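Local coordinates for chitin oligosaccharide binding protein NagB2 (Paenibacillus sp. FPU-7, PDB 7EHU) that binds chitin oligosaccharides such as N,N'-diacetylchitobiose and N,N',N''-triacetylchitotriose, probably as the extracellular solute-binding component that delivers them for uptake, at residues L96-A106 with E132-G141; S206-E215 with F299-L309. All blocks are in the same frame, centred on the assembly; numbering follows the deposited sequence.

Contact 1: residues L96-A106 with E132-G141; sequences LFGGADTQNYA and EFTVDGKIYG. With NAG (2-acetamido-2-deoxy-beta-D-glucopyranose), chain B; NAG (2-acetamido-2-deoxy-beta-D-glucopyranose), chain C.
The Phe133 ring and Gly98 form the apolar centre. Gly98 CA sits over one ring face, 3.9 Å from the ring centroid and 13° off its normal, a CH-pi contact. A side chain at Gly98 would collide with Glu132 CB, so the close approach depends on glycine. The Leu96 and Phe133 side chains run alongside in opposite senses, with Leu96 CD2 4.0 Å from Phe133 CE1. Leu96 O lies at the ring edge, in its plane.

Within helix 100-107 there is a second CH-pi contact. Ala106 CB stands over the centre of the Tyr140 ring, 3.8 Å from the centroid. Val135 CG2 fills the space beside it and also meets Gln103 CG at 4.0 Å. Thr102 turns its two branches to different jobs. OG1 stands anti to the carbonyl carbon (chi1 -72°) and donates to Phe97 O at 2.8 Å, tying the helix start back to the strand end. This puts CG2 anti to the backbone N, where it packs on Tyr140 CB.

At the polar edge, Gly99 N donates to Glu132 O at 2.8 Å, nearly straight at 176°. Gly99 is the N-cap residue, and its positive phi suits glycine. The same Glu132 O accepts from a water that also joins Gln103 NE2 and Thr134 O. Another water bridges Gly98 O and Glu132 OE1.

Phe97 points away from this interface and belongs to the glycan pocket; its CZ is 3.4 Å from O4 of the chain C NAG. Arg77 makes a cation-pi contact with the Phe97 ring and a salt bridge with Asp101. The 132-141 segment, with its type I' hairpin turn Val135-Lys138, packs where strand 93-97 passes into helix 100-107, beside strand 309-320.

Contact 2: residues S206-E215 with F299-L309; sequences SLFVATAGPE and FPNIGGKGDNL
Phe299 packs against helix 197-212 at Ser206, Leu207 and Ala210. Its CG is anti to the backbone N (chi1 -167°), which carries the ring over to the helix. Ser206 O lies over the centre of one face, and Pro300 CD covers the opposite face toward the rim. Phe299 CZ meets Leu207 CD2 at 3.6 Å, and CE1 meets Ala210 CB at 3.5 Å. With an alanine here the ring is lost, and Leu207 CD2 and Ala210 CB would probably be left without their aromatic partner, with a gap against the helix.

Asn301 exchanges two hydrogen bonds with Asn308, pinching the loop closed. Ile302 CD1 touches both Ala210 CB, at 3.7 Å, and Thr211 CG2. Gly303 N donates to Asp307 OD2 on its syn lone pair.

This loop joins strands 294-297 and 309-320 of the solute-binding fold and ends in two overlapping beta turns, type I from Gly304 and type II from Gly306. Gly306 CA makes a CA-H...O contact with Val209 O at 3.4 Å, and a side chain there would clash with that oxygen. Water appears to bridge Gly306 N and Ala210 O, though the two modelled sites are too close together to be occupied at once. Leu309 CD1 closes on Pro214 CD at 3.6 Å, the two side chains lying nearly perpendicular, while Phe385 of strand 383-385 also touches Leu309.

Contacts 1 and 2 do not touch. Their centres are about 27 Å apart and their nearest atoms about 12 Å apart. Along the chain they come in series: contact 1 closes at residue 141 before contact 2 opens at residue 206. Strand 138-154 begins in contact 1, and residues 299-309 lead into strand 309-320. The two strands pair antiparallel, and 309-320 also pairs with strand 93-97, so one mixed sheet connects both regions. The bound NAG units lie near both. Contact 1 supplies Phe97 to the pocket, while the side chain of Ser206 in contact 2 is about 10 Å from a NAG. This is consistent with the two-lobed solute-binding fold enclosing its sugar.

Contact 1: residues L96-A106 with E132-G141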
loop_
_atom_site.group_PDB
_atom_site.type_symbol
_atom_site.label_atom_id
_atom_site.label_comp_id
_atom_site.label_asym_id
_atom_site.label_seq_id
_atom_site.Cartn_x
_atom_site.Cartn_y
_atom_site.Cartn_z
ATOM N N LEU A 96 -5.897 3.562 -9.232
ATOM C CA LEU A 96 -7.059 3.727 -8.378
ATOM C C LEU A 96 -6.927 2.822 -7.163
ATOM O O LEU A 96 -6.455 1.684 -7.270
ATOM C CB LEU A 96 -8.306 3.293 -9.155
ATOM C CG LEU A 96 -9.636 3.261 -8.412
ATOM C CD1 LEU A 96 -10.093 4.655 -8.015
ATOM C CD2 LEU A 96 -10.715 2.589 -9.281
ATOM N N PHE A 97 -7.396 3.295 -6.002
ATOM C CA PHE A 97 -7.474 2.477 -4.801
ATOM C C PHE A 97 -8.893 1.974 -4.570
ATOM O O PHE A 97 -9.864 2.720 -4.727
ATOM C CB PHE A 97 -6.993 3.247 -3.565
ATOM C CG PHE A 97 -5.494 3.276 -3.484
ATOM C CD1 PHE A 97 -4.765 4.216 -4.206
ATOM C CD2 PHE A 97 -4.785 2.312 -2.760
ATOM C CE1 PHE A 97 -3.383 4.208 -4.203
ATOM C CE2 PHE A 97 -3.407 2.291 -2.751
ATOM C CZ PHE A 97 -2.695 3.235 -3.472
ATOM N N GLY A 98 -8.985 0.730 -4.101
ATOM C CA GLY A 98 -10.233 0.146 -3.678
ATOM C C GLY A 98 -10.729 0.782 -2.395
ATOM O O GLY A 98 -10.075 1.621 -1.763
ATOM N N GLY A 99 -11.914 0.351 -1.986
ATOM C CA GLY A 99 -12.516 0.868 -0.779
ATOM C C GLY A 99 -13.074 2.256 -0.982
ATOM O O GLY A 99 -13.676 2.536 -2.025
ATOM N N ALA A 100 -12.815 3.136 -0.009
ATOM C CA ALA A 100 -13.413 4.471 0.018
ATOM C C ALA A 100 -13.281 5.202 -1.312
ATOM O O ALA A 100 -14.258 5.765 -1.795
ATOM C CB ALA A 100 -12.811 5.312 1.155
ATOM N N ASP A 101 -12.075 5.253 -1.895
ATOM C CA ASP A 101 -11.898 6.027 -3.126
ATOM C C ASP A 101 -12.812 5.496 -4.228
ATOM O O ASP A 101 -13.503 6.262 -4.913
ATOM C CB ASP A 101 -10.447 5.965 -3.611
ATOM C CG ASP A 101 -9.476 6.735 -2.751
ATOM O OD1 ASP A 101 -9.850 7.437 -1.779
ATOM O OD2 ASP A 101 -8.268 6.571 -3.022
ATOM N N THR A 102 -12.784 4.180 -4.457
ATOM C CA THR A 102 -13.634 3.565 -5.486
ATOM C C THR A 102 -15.106 3.787 -5.181
ATOM O O THR A 102 -15.892 4.083 -6.079
ATOM C CB THR A 102 -13.317 2.058 -5.592
ATOM O OG1 THR A 102 -12.041 1.871 -6.202
ATOM C CG2 THR A 102 -14.319 1.331 -6.446
ATOM N N GLN A 103 -15.504 3.635 -3.920
ATOM C CA GLN A 103 -16.898 3.864 -3.572
ATOM C C GLN A 103 -17.308 5.290 -3.904
ATOM O O GLN A 103 -18.385 5.519 -4.456
ATOM C CB GLN A 103 -17.082 3.580 -2.092
ATOM C CG GLN A 103 -16.990 2.082 -1.757
ATOM C CD GLN A 103 -16.507 1.820 -0.345
ATOM O OE1 GLN A 103 -16.548 2.697 0.522
ATOM N NE2 GLN A 103 -16.058 0.602 -0.104
ATOM N N ASN A 104 -16.457 6.263 -3.582
ATOM C CA ASN A 104 -16.790 7.650 -3.873
ATOM C C ASN A 104 -16.941 7.878 -5.369
ATOM O O ASN A 104 -17.922 8.468 -5.820
ATOM C CB ASN A 104 -15.712 8.570 -3.306
ATOM C CG ASN A 104 -15.759 8.667 -1.797
ATOM O OD1 ASN A 104 -16.668 8.146 -1.156
ATOM N ND2 ASN A 104 -14.773 9.338 -1.213
ATOM N N TYR A 105 -15.981 7.416 -6.162
ATOM C CA TYR A 105 -16.007 7.714 -7.581
ATOM C C TYR A 105 -17.098 6.925 -8.291
ATOM O O TYR A 105 -17.676 7.421 -9.257
ATOM C CB TYR A 105 -14.624 7.493 -8.198
ATOM C CG TYR A 105 -13.511 8.297 -7.561
ATOM C CD1 TYR A 105 -13.737 9.566 -7.036
ATOM C CD2 TYR A 105 -12.221 7.804 -7.508
ATOM C CE1 TYR A 105 -12.710 10.288 -6.462
ATOM C CE2 TYR A 105 -11.176 8.530 -6.949
ATOM C CZ TYR A 105 -11.434 9.769 -6.422
ATOM O OH TYR A 105 -10.429 10.531 -5.872
ATOM N N ALA A 106 -17.364 5.701 -7.841
ATOM C CA ALA A 106 -18.444 4.915 -8.422
ATOM C C ALA A 106 -19.800 5.539 -8.119
ATOM O O ALA A 106 -20.652 5.639 -9.002
ATOM C CB ALA A 106 -18.395 3.483 -7.912
ATOM N N GLU A 132 -12.552 -5.092 -2.847
ATOM C CA GLU A 132 -12.335 -3.669 -2.588
ATOM C C GLU A 132 -12.834 -2.809 -3.743
ATOM O O GLU A 132 -13.167 -1.635 -3.558
ATOM C CB GLU A 132 -10.860 -3.362 -2.313
ATOM C CG GLU A 132 -10.279 -3.946 -1.030
ATOM C CD GLU A 132 -9.103 -3.169 -0.489
ATOM O OE1 GLU A 132 -8.781 -2.106 -1.032
ATOM O OE2 GLU A 132 -8.465 -3.627 0.488
ATOM N N PHE A 133 -12.869 -3.365 -4.943
ATOM C CA PHE A 133 -13.264 -2.627 -6.130
ATOM C C PHE A 133 -14.720 -2.859 -6.500
ATOM O O PHE A 133 -15.162 -2.389 -7.548
ATOM C CB PHE A 133 -12.338 -2.999 -7.279
ATOM C CG PHE A 133 -10.953 -2.468 -7.117
ATOM C CD1 PHE A 133 -10.658 -1.167 -7.495
ATOM C CD2 PHE A 133 -9.963 -3.225 -6.542
ATOM C CE1 PHE A 133 -9.381 -0.658 -7.352
ATOM C CE2 PHE A 133 -8.665 -2.703 -6.392
ATOM C CZ PHE A 133 -8.392 -1.426 -6.811
ATOM N N THR A 134 -15.478 -3.557 -5.658
ATOM C CA THR A 134 -16.857 -3.920 -5.958
ATOM C C THR A 134 -17.806 -3.060 -5.140
ATOM O O THR A 134 -17.614 -2.894 -3.934
ATOM C CB THR A 134 -17.072 -5.409 -5.691
ATOM O OG1 THR A 134 -16.103 -6.128 -6.466
ATOM C CG2 THR A 134 -18.475 -5.854 -6.058
ATOM N N VAL A 135 -18.808 -2.491 -5.803
ATOM C CA VAL A 135 -19.810 -1.645 -5.165
ATOM C C VAL A 135 -21.158 -2.114 -5.699
ATOM O O VAL A 135 -21.390 -2.095 -6.913
ATOM C CB VAL A 135 -19.574 -0.148 -5.465
ATOM C CG1 VAL A 135 -20.564 0.757 -4.721
ATOM C CG2 VAL A 135 -18.140 0.280 -5.126
ATOM N N ASP A 136 -22.016 -2.605 -4.810
ATOM C CA ASP A 136 -23.338 -3.111 -5.194
ATOM C C ASP A 136 -23.243 -4.122 -6.336
ATOM O O ASP A 136 -24.043 -4.114 -7.280
ATOM C CB ASP A 136 -24.312 -1.977 -5.526
ATOM C CG ASP A 136 -24.569 -1.067 -4.342
ATOM O OD1 ASP A 136 -24.652 -1.583 -3.206
ATOM O OD2 ASP A 136 -24.701 0.163 -4.539
ATOM N N GLY A 137 -22.262 -5.015 -6.236
ATOM C CA GLY A 137 -22.093 -6.102 -7.180
ATOM C C GLY A 137 -21.355 -5.778 -8.466
ATOM O O GLY A 137 -21.024 -6.702 -9.216
ATOM N N LYS A 138 -21.021 -4.523 -8.745
ATOM C CA LYS A 138 -20.468 -4.198 -10.064
ATOM C C LYS A 138 -18.996 -3.892 -9.713
ATOM O O LYS A 138 -18.674 -3.349 -8.628
ATOM C CB LYS A 138 -21.063 -2.888 -10.395
ATOM C CG LYS A 138 -22.649 -2.951 -10.570
ATOM C CD LYS A 138 -23.276 -1.602 -11.025
ATOM C CE LYS A 138 -22.899 -1.259 -9.466
ATOM N NZ LYS A 138 -22.995 -0.060 -8.690
ATOM N N ILE A 139 -18.116 -4.267 -10.617
ATOM C CA ILE A 139 -16.681 -4.180 -10.432
ATOM C C ILE A 139 -16.209 -2.906 -11.115
ATOM O O ILE A 139 -16.493 -2.697 -12.296
ATOM C CB ILE A 139 -16.013 -5.428 -11.033
ATOM C CG1 ILE A 139 -16.445 -6.697 -10.273
ATOM C CG2 ILE A 139 -14.505 -5.284 -11.028
ATOM C CD1 ILE A 139 -16.435 -7.956 -11.111
ATOM N N TYR A 140 -15.456 -2.078 -10.391
ATOM C CA TYR A 140 -15.071 -0.758 -10.880
ATOM C C TYR A 140 -13.565 -0.550 -10.977
ATOM O O TYR A 140 -13.118 0.563 -11.253
ATOM C CB TYR A 140 -15.696 0.318 -9.996
ATOM C CG TYR A 140 -17.190 0.428 -10.153
ATOM C CD1 TYR A 140 -17.755 1.002 -11.292
ATOM C CD2 TYR A 140 -18.045 -0.038 -9.159
ATOM C CE1 TYR A 140 -19.134 1.119 -11.434
ATOM C CE2 TYR A 140 -19.416 0.072 -9.284
ATOM C CZ TYR A 140 -19.954 0.668 -10.419
ATOM O OH TYR A 140 -21.323 0.755 -10.522
ATOM N N GLY A 141 -12.774 -1.590 -10.797
ATOM C CA GLY A 141 -11.336 -1.507 -11.006
ATOM C C GLY A 141 -10.740 -2.885 -10.841
ATOM O O GLY A 141 -11.411 -3.808 -10.373
HETATM C C1 NAG B . 0.026 2.474 -0.791
HETATM C C2 NAG B . -0.755 3.693 -0.364
HETATM C C3 NAG B . -1.326 3.503 1.041
HETATM C C4 NAG B . -2.134 2.211 1.112
HETATM C C5 NAG B . -1.294 1.034 0.627
HETATM C C6 NAG B . -2.061 -0.270 0.570
HETATM C C7 NAG B . -0.209 5.892 -1.296
HETATM C C8 NAG B . 0.701 7.087 -1.217
HETATM N N2 NAG B . 0.044 4.905 -0.434
HETATM O O3 NAG B . -2.136 4.632 1.346
HETATM O O4 NAG B . -2.548 1.921 2.444
HETATM O O5 NAG B . -0.798 1.315 -0.691
HETATM O O6 NAG B . -3.173 -0.190 -0.309
HETATM O O7 NAG B . -1.142 5.830 -2.098
HETATM C C1 NAG C . 2.551 0.828 -5.142
HETATM C C2 NAG C . 1.405 -0.005 -4.595
HETATM C C3 NAG C . 0.472 0.847 -3.739
HETATM C C4 NAG C . 1.242 1.679 -2.723
HETATM C C5 NAG C . 2.342 2.442 -3.449
HETATM C C6 NAG C . 3.228 3.265 -2.548
HETATM C C7 NAG C . 0.758 -1.877 -6.088
HETATM C C8 NAG C . -0.088 -2.264 -7.258
HETATM N N2 NAG C . 0.653 -0.601 -5.690
HETATM O O3 NAG C . -0.443 -0.034 -3.104
HETATM O O4 NAG C . 0.367 2.640 -2.138
HETATM O O5 NAG C . 3.194 1.497 -4.108
HETATM O O6 NAG C . 4.165 4.018 -3.310
HETATM O O7 NAG C . 1.482 -2.689 -5.519
HETATM O O HOH W 1 -7.722 0.403 -0.731
HETATM O O HOH W 2 -15.795 -1.341 -2.332
#

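Contact 2: residues S206-E215 with F299-L309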
loop_
_atom_site.group_PDB
_atom_site.type_symbol
_atom_site.label_atom_id
_atom_site.label_comp_id
_atom_site.label_asym_id
_atom_site.label_seq_id
_atom_site.Cartn_x
_atom_site.Cartn_y
_atom_site.Cartn_z
ATOM N N SER A 206 -0.979 -0.839 11.734
ATOM C CA SER A 206 -0.749 -2.146 12.339
ATOM C C SER A 206 -0.709 -2.076 13.860
ATOM O O SER A 206 -1.130 -3.029 14.517
ATOM C CB SER A 206 0.471 -2.843 11.743
ATOM O OG SER A 206 0.157 -3.402 10.480
ATOM N N LEU A 207 -0.237 -0.958 14.428
ATOM C CA LEU A 207 -0.265 -0.785 15.876
ATOM C C LEU A 207 -1.686 -0.772 16.413
ATOM O O LEU A 207 -1.997 -1.494 17.361
ATOM C CB LEU A 207 0.460 0.489 16.283
ATOM C CG LEU A 207 1.927 0.284 16.637
ATOM C CD1 LEU A 207 2.663 1.626 16.633
ATOM C CD2 LEU A 207 2.053 -0.377 17.989
ATOM N N PHE A 208 -2.567 0.060 15.839
ATOM C CA PHE A 208 -3.903 0.175 16.429
ATOM C C PHE A 208 -4.783 -1.032 16.126
ATOM O O PHE A 208 -5.703 -1.309 16.897
ATOM C CB PHE A 208 -4.586 1.542 16.235
ATOM C CG PHE A 208 -4.977 1.923 14.819
ATOM C CD1 PHE A 208 -6.020 1.294 14.150
ATOM C CD2 PHE A 208 -4.385 3.022 14.206
ATOM C CE1 PHE A 208 -6.402 1.729 12.879
ATOM C CE2 PHE A 208 -4.768 3.435 12.949
ATOM C CZ PHE A 208 -5.764 2.790 12.297
ATOM N N VAL A 209 -4.513 -1.772 15.051
ATOM C CA VAL A 209 -5.204 -3.042 14.877
ATOM C C VAL A 209 -4.666 -4.058 15.875
ATOM O O VAL A 209 -5.427 -4.849 16.445
ATOM C CB VAL A 209 -5.141 -3.511 13.408
ATOM C CG1 VAL A 209 -5.624 -4.962 13.269
ATOM C CG2 VAL A 209 -5.944 -2.559 12.500
ATOM N N ALA A 210 -3.356 -4.029 16.137
ATOM C CA ALA A 210 -2.788 -4.934 17.133
ATOM C C ALA A 210 -3.342 -4.661 18.524
ATOM O O ALA A 210 -3.514 -5.596 19.314
ATOM C CB ALA A 210 -1.260 -4.827 17.163
ATOM N N THR A 211 -3.614 -3.395 18.855
ATOM C CA THR A 211 -4.107 -3.070 20.191
ATOM C C THR A 211 -5.622 -3.164 20.308
ATOM O O THR A 211 -6.118 -3.541 21.367
ATOM C CB THR A 211 -3.660 -1.670 20.623
ATOM O OG1 THR A 211 -4.096 -0.713 19.659
ATOM C CG2 THR A 211 -2.160 -1.586 20.795
ATOM N N ALA A 212 -6.372 -2.820 19.258
ATOM C CA ALA A 212 -7.822 -2.722 19.346
ATOM C C ALA A 212 -8.551 -3.821 18.588
ATOM O O ALA A 212 -9.742 -4.027 18.829
ATOM C CB ALA A 212 -8.288 -1.365 18.804
ATOM N N GLY A 213 -7.871 -4.527 17.685
ATOM C CA GLY A 213 -8.520 -5.492 16.836
ATOM C C GLY A 213 -8.996 -4.895 15.529
ATOM O O GLY A 213 -9.155 -3.678 15.402
ATOM N N PRO A 214 -9.246 -5.751 14.530
ATOM C CA PRO A 214 -9.631 -5.235 13.200
ATOM C C PRO A 214 -11.010 -4.607 13.151
ATOM O O PRO A 214 -11.282 -3.813 12.247
ATOM C CB PRO A 214 -9.556 -6.480 12.304
ATOM C CG PRO A 214 -9.817 -7.622 13.254
ATOM C CD PRO A 214 -9.176 -7.223 14.563
ATOM N N GLU A 215 -11.904 -4.958 14.063
ATOM C CA GLU A 215 -13.245 -4.389 14.076
ATOM C C GLU A 215 -13.230 -2.894 14.374
ATOM O O GLU A 215 -14.149 -2.175 13.987
ATOM C CB GLU A 215 -14.059 -5.144 15.126
ATOM C CG GLU A 215 -13.533 -4.995 16.558
ATOM C CD GLU A 215 -12.336 -5.895 16.972
ATOM O OE1 GLU A 215 -11.885 -5.691 18.114
ATOM O OE2 GLU A 215 -11.830 -6.765 16.222
ATOM N N PHE A 299 3.890 -8.072 11.936
ATOM C CA PHE A 299 3.784 -7.274 13.142
ATOM C C PHE A 299 3.623 -8.198 14.353
ATOM O O PHE A 299 2.812 -9.126 14.309
ATOM C CB PHE A 299 2.597 -6.305 13.034
ATOM C CG PHE A 299 2.623 -5.259 14.109
ATOM C CD1 PHE A 299 2.052 -5.506 15.355
ATOM C CD2 PHE A 299 3.277 -4.054 13.911
ATOM C CE1 PHE A 299 2.132 -4.576 16.365
ATOM C CE2 PHE A 299 3.360 -3.134 14.929
ATOM C CZ PHE A 299 2.783 -3.398 16.150
ATOM N N PRO A 300 4.374 -7.987 15.432
ATOM C CA PRO A 300 4.346 -8.933 16.560
ATOM C C PRO A 300 3.071 -8.849 17.395
ATOM O O PRO A 300 2.357 -7.850 17.409
ATOM C CB PRO A 300 5.551 -8.505 17.402
ATOM C CG PRO A 300 5.707 -7.028 17.094
ATOM C CD PRO A 300 5.360 -6.908 15.633
ATOM N N ASN A 301 2.814 -9.917 18.139
ATOM C CA ASN A 301 1.584 -10.042 18.924
ATOM C C ASN A 301 1.653 -9.236 20.221
ATOM O O ASN A 301 2.557 -9.430 21.050
ATOM C CB ASN A 301 1.301 -11.517 19.216
ATOM C CG ASN A 301 0.922 -12.313 17.976
ATOM O OD1 ASN A 301 0.462 -11.753 16.980
ATOM N ND2 ASN A 301 1.164 -13.608 18.011
ATOM N N ILE A 302 0.681 -8.337 20.397
ATOM C CA ILE A 302 0.538 -7.566 21.630
ATOM C C ILE A 302 -0.332 -8.284 22.650
ATOM O O ILE A 302 -0.192 -8.024 23.852
ATOM C CB ILE A 302 0.004 -6.152 21.320
ATOM C CG1 ILE A 302 1.125 -5.297 20.720
ATOM C CG2 ILE A 302 -0.582 -5.464 22.573
ATOM C CD1 ILE A 302 0.685 -3.960 20.178
ATOM N N GLY A 303 -1.212 -9.181 22.209
ATOM C CA GLY A 303 -2.132 -9.889 23.077
ATOM C C GLY A 303 -3.530 -9.335 22.903
ATOM O O GLY A 303 -3.761 -8.156 23.192
ATOM N N GLY A 304 -4.467 -10.146 22.423
ATOM C CA GLY A 304 -5.813 -9.666 22.188
ATOM C C GLY A 304 -6.333 -10.009 20.799
ATOM O O GLY A 304 -5.785 -10.868 20.096
ATOM N N LYS A 305 -7.398 -9.293 20.403
ATOM C CA LYS A 305 -8.103 -9.569 19.149
ATOM C C LYS A 305 -7.290 -9.226 17.910
ATOM O O LYS A 305 -7.661 -9.650 16.809
ATOM C CB LYS A 305 -9.421 -8.788 19.079
ATOM C CG LYS A 305 -10.619 -9.467 19.738
ATOM C CD LYS A 305 -11.783 -8.491 19.913
ATOM C CE LYS A 305 -12.988 -9.151 20.598
ATOM N NZ LYS A 305 -13.914 -9.836 19.637
ATOM N N GLY A 306 -6.213 -8.458 18.046
ATOM C CA GLY A 306 -5.363 -8.208 16.902
ATOM C C GLY A 306 -4.315 -9.271 16.624
ATOM O O GLY A 306 -3.653 -9.194 15.590
ATOM N N ASP A 307 -4.165 -10.269 17.486
ATOM C CA ASP A 307 -3.060 -11.212 17.356
ATOM C C ASP A 307 -3.104 -12.002 16.052
ATOM O O ASP A 307 -4.168 -12.396 15.569
ATOM C CB ASP A 307 -3.067 -12.197 18.532
ATOM C CG ASP A 307 -2.531 -11.595 19.802
ATOM O OD1 ASP A 307 -2.460 -12.323 20.802
ATOM O OD2 ASP A 307 -2.125 -10.420 19.804
ATOM N N ASN A 308 -1.911 -12.272 15.517
ATOM C CA ASN A 308 -1.683 -13.147 14.368
ATOM C C ASN A 308 -2.359 -12.676 13.094
ATOM O O ASN A 308 -2.574 -13.464 12.174
ATOM C CB ASN A 308 -2.023 -14.597 14.686
ATOM C CG ASN A 308 -1.192 -15.098 15.801
ATOM O OD1 ASN A 308 0.025 -15.170 15.656
ATOM N ND2 ASN A 308 -1.809 -15.447 16.924
ATOM N N LEU A 309 -2.666 -11.397 13.010
ATOM C CA LEU A 309 -3.202 -10.807 11.795
ATOM C C LEU A 309 -2.091 -10.135 10.996
ATOM O O LEU A 309 -1.064 -9.739 11.538
ATOM C CB LEU A 309 -4.272 -9.770 12.144
ATOM C CG LEU A 309 -5.445 -10.289 12.966
ATOM C CD1 LEU A 309 -6.435 -9.165 13.233
ATOM C CD2 LEU A 309 -6.148 -11.427 12.260
HETATM O O HOH W 3 -1.564 -8.099 18.495
HETATM O O HOH W 4 -4.085 -8.154 19.981
HETATM O O HOH W 5 -5.576 -6.723 20.347
HETATM O O HOH W 6 -7.340 -6.219 21.781
#